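Local coordinates for protein importin-95 (Chaetomium thermophilum, PDB 4XRI) that is a flexible HEAT-repeat transport receptor of the importin-beta family that carries proteins into the nucleus and probably binds a small GTPase, at residues 166-171 against 210-215; 198-203 against 240-245; 259-264 against 319-324. The protein carries 2 engineered substitutions. All coordinates share one frame; numbering follows the deposited sequence.

Interaction 1 (166-171 against 210-215); sequences ICETQD and LGDSLE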
loop_
_atom_site.group_PDB
_atom_site.type_symbol
_atom_site.label_atom_id
_atom_site.label_comp_id
_atom_site.label_asym_id
_atom_site.label_seq_id
_atom_site.Cartn_x
_atom_site.Cartn_y
_atom_site.Cartn_z
ATOM N N ILE A 166 24.013 -15.174 -5.015
ATOM C CA ILE A 166 23.523 -16.536 -4.874
ATOM C C ILE A 166 22.862 -16.755 -3.513
ATOM O O ILE A 166 21.788 -17.351 -3.424
ATOM C CB ILE A 166 24.668 -17.549 -5.070
ATOM C CG1 ILE A 166 25.121 -17.550 -6.532
ATOM C CG2 ILE A 166 24.235 -18.944 -4.652
ATOM C CD1 ILE A 166 26.382 -18.348 -6.787
ATOM N N CYS A 167 23.495 -16.251 -2.457
ATOM C CA CYS A 167 22.997 -16.455 -1.100
ATOM C C CYS A 167 21.744 -15.637 -0.789
ATOM O O CYS A 167 20.954 -16.017 0.072
ATOM C CB CYS A 167 24.090 -16.127 -0.080
ATOM S SG CYS A 167 25.362 -17.402 0.075
ATOM N N GLU A 168 21.557 -14.518 -1.483
ATOM C CA GLU A 168 20.407 -13.659 -1.211
ATOM C C GLU A 168 19.148 -14.189 -1.884
ATOM O O GLU A 168 18.034 -13.829 -1.502
ATOM C CB GLU A 168 20.671 -12.221 -1.668
ATOM C CG GLU A 168 20.543 -11.994 -3.161
ATOM C CD GLU A 168 20.631 -10.524 -3.542
ATOM O OE1 GLU A 168 20.888 -10.231 -4.730
ATOM O OE2 GLU A 168 20.438 -9.664 -2.658
ATOM N N THR A 169 19.335 -15.040 -2.889
ATOM C CA THR A 169 18.217 -15.596 -3.641
ATOM C C THR A 169 17.281 -16.374 -2.730
ATOM O O THR A 169 17.626 -17.438 -2.221
ATOM C CB THR A 169 18.695 -16.517 -4.776
ATOM O OG1 THR A 169 19.521 -15.774 -5.681
ATOM C CG2 THR A 169 17.503 -17.085 -5.535
ATOM N N GLN A 170 16.088 -15.825 -2.540
ATOM C CA GLN A 170 15.100 -16.400 -1.640
ATOM C C GLN A 170 14.400 -17.593 -2.283
ATOM O O GLN A 170 13.232 -17.518 -2.660
ATOM C CB GLN A 170 14.088 -15.328 -1.233
ATOM C CG GLN A 170 14.691 -13.931 -1.209
ATOM C CD GLN A 170 13.705 -12.868 -0.780
ATOM O OE1 GLN A 170 12.970 -12.318 -1.601
ATOM N NE2 GLN A 170 13.689 -12.566 0.513
ATOM N N ASP A 171 15.138 -18.691 -2.408
ATOM C CA ASP A 171 14.620 -19.919 -2.996
ATOM C C ASP A 171 15.016 -21.106 -2.122
ATOM O O ASP A 171 16.197 -21.326 -1.865
ATOM C CB ASP A 171 15.142 -20.092 -4.426
ATOM C CG ASP A 171 14.581 -21.324 -5.108
ATOM O OD1 ASP A 171 13.409 -21.286 -5.540
ATOM O OD2 ASP A 171 15.315 -22.327 -5.221
ATOM N N LEU A 210 28.100 -9.887 2.716
ATOM C CA LEU A 210 27.618 -10.324 4.021
ATOM C C LEU A 210 26.189 -9.845 4.248
ATOM O O LEU A 210 25.339 -10.600 4.717
ATOM C CB LEU A 210 28.537 -9.818 5.137
ATOM C CG LEU A 210 28.066 -10.086 6.570
ATOM C CD1 LEU A 210 27.825 -11.570 6.790
ATOM C CD2 LEU A 210 29.079 -9.546 7.574
ATOM N N GLY A 211 25.933 -8.588 3.901
ATOM C CA GLY A 211 24.604 -8.019 4.004
ATOM C C GLY A 211 23.606 -8.797 3.171
ATOM O O GLY A 211 22.512 -9.110 3.632
ATOM N N ASP A 212 23.996 -9.123 1.944
ATOM C CA ASP A 212 23.141 -9.880 1.035
ATOM C C ASP A 212 22.939 -11.320 1.505
ATOM O O ASP A 212 21.949 -11.958 1.158
ATOM C CB ASP A 212 23.730 -9.878 -0.382
ATOM C CG ASP A 212 23.652 -8.516 -1.048
ATOM O OD1 ASP A 212 22.814 -7.691 -0.624
ATOM O OD2 ASP A 212 24.421 -8.274 -2.001
ATOM N N SER A 213 23.874 -11.825 2.300
ATOM C CA SER A 213 23.861 -13.236 2.675
ATOM C C SER A 213 23.318 -13.472 4.081
ATOM O O SER A 213 23.384 -14.590 4.591
ATOM C CB SER A 213 25.271 -13.821 2.570
ATOM O OG SER A 213 25.834 -13.575 1.294
ATOM N N LEU A 214 22.772 -12.426 4.691
ATOM C CA LEU A 214 22.378 -12.463 6.099
ATOM C C LEU A 214 21.399 -13.579 6.441
ATOM O O LEU A 214 21.611 -14.321 7.401
ATOM C CB LEU A 214 21.777 -11.119 6.505
ATOM C CG LEU A 214 22.811 -10.079 6.926
ATOM C CD1 LEU A 214 22.145 -8.762 7.277
ATOM C CD2 LEU A 214 23.625 -10.602 8.101
ATOM N N GLU A 215 20.330 -13.692 5.657
ATOM C CA GLU A 215 19.332 -14.730 5.878
ATOM C C GLU A 215 19.962 -16.120 5.836
ATOM O O GLU A 215 19.602 -16.995 6.622
ATOM C CB GLU A 215 18.208 -14.627 4.844
ATOM C CG GLU A 215 17.410 -13.336 4.922
ATOM C CD GLU A 215 16.109 -13.399 4.144
ATOM O OE1 GLU A 215 15.913 -14.370 3.382
ATOM O OE2 GLU A 215 15.278 -12.479 4.302
HETATM O O HOH W 1 20.586 -14.649 2.535
#

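Interaction 2 (198-203 against 240-245); sequences PNNEVR and AQDSRI. With SO4 (sulfate ion), chain D.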
loop_
_atom_site.group_PDB
_atom_site.type_symbol
_atom_site.label_atom_id
_atom_site.label_comp_id
_atom_site.label_asym_id
_atom_site.label_seq_id
_atom_site.Cartn_x
_atom_site.Cartn_y
_atom_site.Cartn_z
ATOM N N PRO A 198 43.894 -5.759 3.466
ATOM C CA PRO A 198 44.573 -4.533 3.026
ATOM C C PRO A 198 43.791 -3.747 1.978
ATOM O O PRO A 198 43.878 -2.521 1.936
ATOM C CB PRO A 198 45.888 -5.059 2.435
ATOM C CG PRO A 198 45.576 -6.449 2.009
ATOM C CD PRO A 198 44.614 -6.971 3.038
ATOM N N ASN A 199 43.033 -4.452 1.148
ATOM C CA ASN A 199 42.340 -3.839 0.022
ATOM C C ASN A 199 40.930 -3.375 0.386
ATOM O O ASN A 199 40.081 -4.178 0.776
ATOM C CB ASN A 199 42.288 -4.823 -1.147
ATOM C CG ASN A 199 42.133 -4.133 -2.484
ATOM O OD1 ASN A 199 41.172 -3.398 -2.710
ATOM N ND2 ASN A 199 43.090 -4.360 -3.380
ATOM N N ASN A 200 40.688 -2.074 0.246
ATOM C CA ASN A 200 39.397 -1.488 0.599
ATOM C C ASN A 200 38.276 -1.884 -0.356
ATOM O O ASN A 200 37.115 -1.963 0.042
ATOM C CB ASN A 200 39.506 0.037 0.658
ATOM C CG ASN A 200 40.198 0.520 1.914
ATOM O OD1 ASN A 200 40.293 -0.208 2.902
ATOM N ND2 ASN A 200 40.674 1.760 1.888
ATOM N N GLU A 201 38.629 -2.126 -1.615
ATOM C CA GLU A 201 37.660 -2.565 -2.611
ATOM C C GLU A 201 37.113 -3.933 -2.228
ATOM O O GLU A 201 35.917 -4.189 -2.332
ATOM C CB GLU A 201 38.294 -2.617 -4.004
ATOM C CG GLU A 201 39.187 -1.436 -4.330
ATOM C CD GLU A 201 38.420 -0.133 -4.455
ATOM O OE1 GLU A 201 37.223 -0.179 -4.810
ATOM O OE2 GLU A 201 39.014 0.936 -4.199
ATOM N N VAL A 202 38.015 -4.804 -1.788
ATOM C CA VAL A 202 37.659 -6.141 -1.340
ATOM C C VAL A 202 36.772 -6.082 -0.102
ATOM O O VAL A 202 35.763 -6.784 -0.012
ATOM C CB VAL A 202 38.924 -6.979 -1.037
ATOM C CG1 VAL A 202 38.559 -8.272 -0.326
ATOM C CG2 VAL A 202 39.695 -7.260 -2.323
ATOM N N ARG A 203 37.151 -5.227 0.845
ATOM C CA ARG A 203 36.388 -5.058 2.079
ATOM C C ARG A 203 34.957 -4.602 1.813
ATOM O O ARG A 203 34.016 -5.106 2.431
ATOM C CB ARG A 203 37.079 -4.061 3.013
ATOM C CG ARG A 203 38.249 -4.638 3.797
ATOM C CD ARG A 203 38.741 -3.662 4.858
ATOM N NE ARG A 203 37.821 -3.559 5.988
ATOM C CZ ARG A 203 37.930 -2.661 6.962
ATOM N NH1 ARG A 203 38.917 -1.776 6.940
ATOM N NH2 ARG A 203 37.050 -2.641 7.953
ATOM N N ALA A 240 35.343 2.163 9.850
ATOM C CA ALA A 240 36.404 2.159 8.855
ATOM C C ALA A 240 36.600 3.563 8.296
ATOM O O ALA A 240 35.653 4.344 8.203
ATOM C CB ALA A 240 36.088 1.177 7.742
ATOM N N GLN A 241 37.836 3.880 7.928
ATOM C CA GLN A 241 38.166 5.208 7.425
ATOM C C GLN A 241 37.498 5.461 6.076
ATOM O O GLN A 241 37.101 6.584 5.766
ATOM C CB GLN A 241 39.683 5.365 7.312
ATOM C CG GLN A 241 40.185 6.790 7.457
ATOM C CD GLN A 241 41.633 6.842 7.907
ATOM O OE1 GLN A 241 42.200 5.832 8.322
ATOM N NE2 GLN A 241 42.236 8.022 7.828
ATOM N N ASP A 242 37.361 4.400 5.289
ATOM C CA ASP A 242 36.758 4.488 3.965
ATOM C C ASP A 242 35.239 4.636 4.051
ATOM O O ASP A 242 34.564 3.847 4.710
ATOM C CB ASP A 242 37.122 3.254 3.137
ATOM C CG ASP A 242 36.576 3.316 1.727
ATOM O OD1 ASP A 242 37.278 3.841 0.839
ATOM O OD2 ASP A 242 35.445 2.836 1.507
ATOM N N SER A 243 34.714 5.652 3.372
ATOM C CA SER A 243 33.288 5.962 3.400
ATOM C C SER A 243 32.416 4.834 2.857
ATOM O O SER A 243 31.368 4.524 3.425
ATOM C CB SER A 243 33.015 7.242 2.609
ATOM O OG SER A 243 31.656 7.317 2.217
ATOM N N ARG A 244 32.846 4.235 1.750
ATOM C CA ARG A 244 32.098 3.151 1.123
ATOM C C ARG A 244 31.941 1.961 2.063
ATOM O O ARG A 244 30.865 1.372 2.152
ATOM C CB ARG A 244 32.780 2.712 -0.176
ATOM C CG ARG A 244 32.545 3.658 -1.339
ATOM C CD ARG A 244 31.136 3.505 -1.880
ATOM N NE ARG A 244 30.638 4.743 -2.470
ATOM C CZ ARG A 244 29.467 4.857 -3.089
ATOM N NH1 ARG A 244 29.092 6.026 -3.591
ATOM N NH2 ARG A 244 28.674 3.801 -3.209
ATOM N N ILE A 245 33.018 1.617 2.763
ATOM C CA ILE A 245 33.001 0.499 3.702
ATOM C C ILE A 245 32.017 0.766 4.838
ATOM O O ILE A 245 31.251 -0.118 5.229
ATOM C CB ILE A 245 34.399 0.231 4.284
ATOM C CG1 ILE A 245 35.395 -0.059 3.159
ATOM C CG2 ILE A 245 34.358 -0.924 5.273
ATOM C CD1 ILE A 245 36.773 -0.443 3.654
HETATM S S SO4 D . 40.330 0.611 9.107
HETATM O O1 SO4 D . 40.350 0.557 7.650
HETATM O O2 SO4 D . 39.250 -0.233 9.611
HETATM O O3 SO4 D . 41.606 0.136 9.633
HETATM O O4 SO4 D . 40.116 1.990 9.532
#

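Interaction 3 (259-264 against 319-324); sequences LYYEHM and RPFYNF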
loop_
_atom_site.group_PDB
_atom_site.type_symbol
_atom_site.label_atom_id
_atom_site.label_comp_id
_atom_site.label_asym_id
_atom_site.label_seq_id
_atom_site.Cartn_x
_atom_site.Cartn_y
_atom_site.Cartn_z
ATOM N N LEU A 259 15.953 -7.985 10.807
ATOM C CA LEU A 259 15.755 -9.427 10.840
ATOM C C LEU A 259 15.897 -10.020 12.238
ATOM O O LEU A 259 15.200 -10.972 12.584
ATOM C CB LEU A 259 16.746 -10.118 9.902
ATOM C CG LEU A 259 16.532 -9.997 8.394
ATOM C CD1 LEU A 259 17.827 -10.307 7.663
ATOM C CD2 LEU A 259 15.429 -10.941 7.940
ATOM N N TYR A 260 16.802 -9.465 13.038
ATOM C CA TYR A 260 17.181 -10.124 14.282
ATOM C C TYR A 260 17.124 -9.221 15.504
ATOM O O TYR A 260 17.982 -9.305 16.380
ATOM C CB TYR A 260 18.587 -10.708 14.140
ATOM C CG TYR A 260 18.736 -11.572 12.914
ATOM C CD1 TYR A 260 17.982 -12.725 12.766
ATOM C CD2 TYR A 260 19.622 -11.231 11.900
ATOM C CE1 TYR A 260 18.102 -13.517 11.644
ATOM C CE2 TYR A 260 19.753 -12.021 10.773
ATOM C CZ TYR A 260 18.989 -13.163 10.652
ATOM O OH TYR A 260 19.111 -13.952 9.535
ATOM N N TYR A 261 16.102 -8.373 15.558
ATOM C CA TYR A 261 15.882 -7.469 16.685
ATOM C C TYR A 261 16.019 -8.182 18.026
ATOM O O TYR A 261 16.653 -7.673 18.953
ATOM C CB TYR A 261 14.496 -6.825 16.581
ATOM C CG TYR A 261 14.071 -6.070 17.823
ATOM C CD1 TYR A 261 14.311 -4.710 17.946
ATOM C CD2 TYR A 261 13.415 -6.717 18.867
ATOM C CE1 TYR A 261 13.921 -4.017 19.073
ATOM C CE2 TYR A 261 13.027 -6.034 19.999
ATOM C CZ TYR A 261 13.279 -4.683 20.096
ATOM O OH TYR A 261 12.894 -3.995 21.222
ATOM N N GLU A 262 15.424 -9.368 18.114
ATOM C CA GLU A 262 15.368 -10.125 19.360
ATOM C C GLU A 262 16.744 -10.519 19.894
ATOM O O GLU A 262 16.887 -10.835 21.074
ATOM C CB GLU A 262 14.514 -11.380 19.167
ATOM C CG GLU A 262 15.075 -12.372 18.161
ATOM C CD GLU A 262 14.193 -13.596 17.998
ATOM O OE1 GLU A 262 13.243 -13.754 18.794
ATOM O OE2 GLU A 262 14.446 -14.397 17.072
ATOM N N HIS A 263 17.756 -10.494 19.029
ATOM C CA HIS A 263 19.106 -10.889 19.429
ATOM C C HIS A 263 20.031 -9.701 19.697
ATOM O O HIS A 263 21.227 -9.884 19.924
ATOM C CB HIS A 263 19.747 -11.776 18.356
ATOM C CG HIS A 263 19.027 -13.067 18.115
ATOM N ND1 HIS A 263 19.064 -14.122 19.000
ATOM C CD2 HIS A 263 18.272 -13.480 17.069
ATOM C CE1 HIS A 263 18.353 -15.125 18.516
ATOM N NE2 HIS A 263 17.862 -14.761 17.347
ATOM N N MET A 264 19.487 -8.490 19.687
ATOM C CA MET A 264 20.327 -7.296 19.597
ATOM C C MET A 264 20.664 -6.596 20.913
ATOM O O MET A 264 21.476 -5.668 20.922
ATOM C CB MET A 264 19.665 -6.282 18.664
ATOM C CG MET A 264 19.744 -6.652 17.191
ATOM S SD MET A 264 21.447 -6.832 16.620
ATOM C CE MET A 264 21.610 -8.616 16.570
ATOM N N ARG A 319 5.920 -10.572 22.495
ATOM C CA ARG A 319 7.184 -10.579 21.776
ATOM C C ARG A 319 8.245 -9.897 22.630
ATOM O O ARG A 319 7.926 -9.005 23.417
ATOM C CB ARG A 319 7.050 -9.871 20.425
ATOM C CG ARG A 319 5.957 -10.420 19.534
ATOM C CD ARG A 319 5.748 -9.516 18.332
ATOM N NE ARG A 319 6.977 -9.333 17.565
ATOM C CZ ARG A 319 7.103 -8.490 16.547
ATOM N NH1 ARG A 319 6.072 -7.746 16.171
ATOM N NH2 ARG A 319 8.260 -8.387 15.908
ATOM N N PRO A 320 9.509 -10.327 22.489
ATOM C CA PRO A 320 10.616 -9.657 23.181
ATOM C C PRO A 320 10.678 -8.163 22.860
ATOM O O PRO A 320 10.622 -7.783 21.695
ATOM C CB PRO A 320 11.853 -10.391 22.651
ATOM C CG PRO A 320 11.351 -11.747 22.300
ATOM C CD PRO A 320 9.954 -11.544 21.787
ATOM N N PHE A 321 10.779 -7.335 23.897
ATOM C CA PHE A 321 10.797 -5.883 23.735
ATOM C C PHE A 321 11.820 -5.265 24.682
ATOM O O PHE A 321 11.756 -5.470 25.893
ATOM C CB PHE A 321 9.401 -5.301 23.987
ATOM C CG PHE A 321 9.318 -3.813 23.798
ATOM C CD1 PHE A 321 9.276 -3.264 22.529
ATOM C CD2 PHE A 321 9.271 -2.965 24.891
ATOM C CE1 PHE A 321 9.199 -1.897 22.351
ATOM C CE2 PHE A 321 9.190 -1.597 24.720
ATOM C CZ PHE A 321 9.156 -1.061 23.449
ATOM N N TYR A 322 12.759 -4.501 24.125
ATOM C CA TYR A 322 13.910 -4.030 24.890
ATOM C C TYR A 322 13.933 -2.520 25.102
ATOM O O TYR A 322 14.846 -2.003 25.743
ATOM C CB TYR A 322 15.203 -4.458 24.198
ATOM C CG TYR A 322 15.306 -5.944 23.950
ATOM C CD1 TYR A 322 15.102 -6.855 24.978
ATOM C CD2 TYR A 322 15.605 -6.436 22.686
ATOM C CE1 TYR A 322 15.195 -8.217 24.754
ATOM C CE2 TYR A 322 15.700 -7.792 22.452
ATOM C CZ TYR A 322 15.495 -8.680 23.487
ATOM O OH TYR A 322 15.592 -10.031 23.248
ATOM N N ASN A 323 12.939 -1.823 24.561
ATOM C CA ASN A 323 12.837 -0.371 24.710
ATOM C C ASN A 323 14.092 0.378 24.256
ATOM O O ASN A 323 14.531 1.317 24.920
ATOM C CB ASN A 323 12.535 -0.008 26.167
ATOM C CG ASN A 323 11.135 0.543 26.354
ATOM O OD1 ASN A 323 10.603 1.227 25.481
ATOM N ND2 ASN A 323 10.529 0.240 27.497
ATOM N N PHE A 324 14.662 -0.043 23.130
ATOM C CA PHE A 324 15.879 0.572 22.602
ATOM C C PHE A 324 15.718 2.069 22.376
ATOM O O PHE A 324 16.550 2.866 22.812
ATOM C CB PHE A 324 16.292 -0.099 21.290
ATOM C CG PHE A 324 16.880 -1.468 21.466
ATOM C CD1 PHE A 324 17.533 -1.815 22.637
ATOM C CD2 PHE A 324 16.780 -2.409 20.458
ATOM C CE1 PHE A 324 18.073 -3.076 22.797
ATOM C CE2 PHE A 324 17.318 -3.669 20.611
ATOM C CZ PHE A 324 17.966 -4.004 21.781
#

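Interaction 1 (166-171 against 210-215)
Cys167 and Ser213 bring the two backbones together: CB of Cys167 lies 3.4 Å from Ser213 OG, and their CA atoms are 5.0 Å apart. Beside this pair, CB of Glu168 rests on the carbonyl of Asp212, 3.1 Å from its O. The side chains of Glu168 and Asp212 then run side by side in the same direction, their carboxylate planes turned 37° apart, so that Glu168 OE2 ends 3.7 Å from Asp212 OD1. The approach follows from the Glu168 torsions: CG sits between the backbone N and the carbonyl carbon (chi1 78°), and the chain is extended from there. The two like charges would disfavour each other, but a salt bridge from Arg255 to Asp212 OD1 probably offsets much of the cost. Backbone oxygens are bridged by a water, which donates to Cys167 O at 2.8 Å and more weakly to Asp212 O. At the outer margin the amide of Gln170 faces the carboxylate of Glu215 loosely, NE2 standing 4.1 Å from OE1, while OE1 of Glu215 has its firm partner in Arg175. Ser213 occupies the N-cap position of helix 214-217, yet its OG turns back to bond Ala209 O in the preceding turn instead of capping. The contact thus joins the C-terminal end of helix 153-168 to the break between helices 200-212 and 214-217, as neighbouring layers of a helical solenoid. Behind it Ile166 packs on helix 140-150, and Leu210 reaches both helix 224-238 and helix 243-260.

Interaction 2 (198-203 against 240-245)
Arg203 and Ile245 cross at about a right angle, and the methyl end of the isoleucine does the touching. Ile245 CD1 lies 3.8 Å above one face of the Arg203 guanidinium, offset toward its rim, and also meets the arginine stem 3.7 Å from CB. A bend in the arginine chain at chi3 (73°) turns the guanidinium so that its edge is presented to a sulfate ion, probably from the crystallisation liquor, whose sulfur lies in the guanidinium plane. NH1 of Arg203 gives a fairly straight bond to sulfate O2 (3.1 Å, 161°) and a weak, bent one to O1, while NE holds the carbonyl of Ala193. Gln241 N adds a weak bond to O4. The methyl of Ala240 comes obliquely to NH2 of Arg203. These groups gather where helices 200-212 and 243-260 of the HEAT-repeat solenoid both begin, each start carrying an N-cap: Asn199 OD1 accepts weakly from Glu201 N, and Asp242 OD2 takes Ile245 N on its anti lone pair (3.0 Å, 153°). Asn200 likewise crosses Ile245, its OD1 3.6 Å from CD1, but slides past Asp242 in the opposite direction, with ND2 4.1 Å from Asp242 CB. A leucine in place of Arg203 would probably leave the carbonyl of Ala193 without its side-chain donor, the sulfate without its two NH1 bonds and Ile245 CD1 without the guanidinium face it packs on. On the far flank, Val202 packs against Lys156 and Leu160 of helix 153-168.

Interaction 3 (259-264 against 319-324)
Tyr261, Tyr322 and Phe324 form an aromatic cluster that packs the 3-10 turn of 261-263 against the loop leading into helix 324-340. The Tyr261 and Phe324 rings meet obliquely, planes at 58°, with Tyr261 CE1 3.6 Å from Phe324 CD2. Phe324 CE2 also reaches the CB of Met264, whose side chain turns away to pack on helix 243-260. The Tyr261 and Tyr322 rings are nearly parallel but slid far apart: their centroids are 5.4 Å from each other, the rings barely overlap, and the nearest approach between the side chains is Tyr261 CE2 to Tyr322 CD2, 3.7 Å. With CG anti to the backbone N (chi1 169°), the Tyr261 ring extends to the loop backbone, where Pro320 O approaches its edge, 3.4 Å from CE2. At its far end Tyr261 OH accepts a straight bond from Tyr322 N (2.9 Å) and is bonded as well to Glu302 of helix 285-310, which also takes Phe324 N, so one carboxylate fixes both the ring and the loop. The Tyr322 ring returns the reach, presenting its edge to the other backbone: its OH donates to Glu262 O at 2.7 Å, tilted 23° from the carbonyl plane.

All three contacts are partly buried and join neighbouring layers of one HEAT-repeat solenoid. Interactions 1 and 2 use opposite ends of helix 200-212, with centres 21 Å apart; interactions 2 and 3 likewise share helix 243-260, the one at its start and the other toward its C-terminal end. Interactions 1 and 3 touch directly, through a weak hydrogen bond between Leu214 O and Tyr260 OH and through Leu259 against Glu215. The chemistry differs with place: a close, water-bridged backbone approach with acidic side chains in 166-171/210-215, capped helix starts and a sulfate, probably from the crystallisation liquor, held by an arginine in 198-203/240-245, and an aromatic centre with direct hydrogen bonds in 259-264/319-324, which buries the most surface.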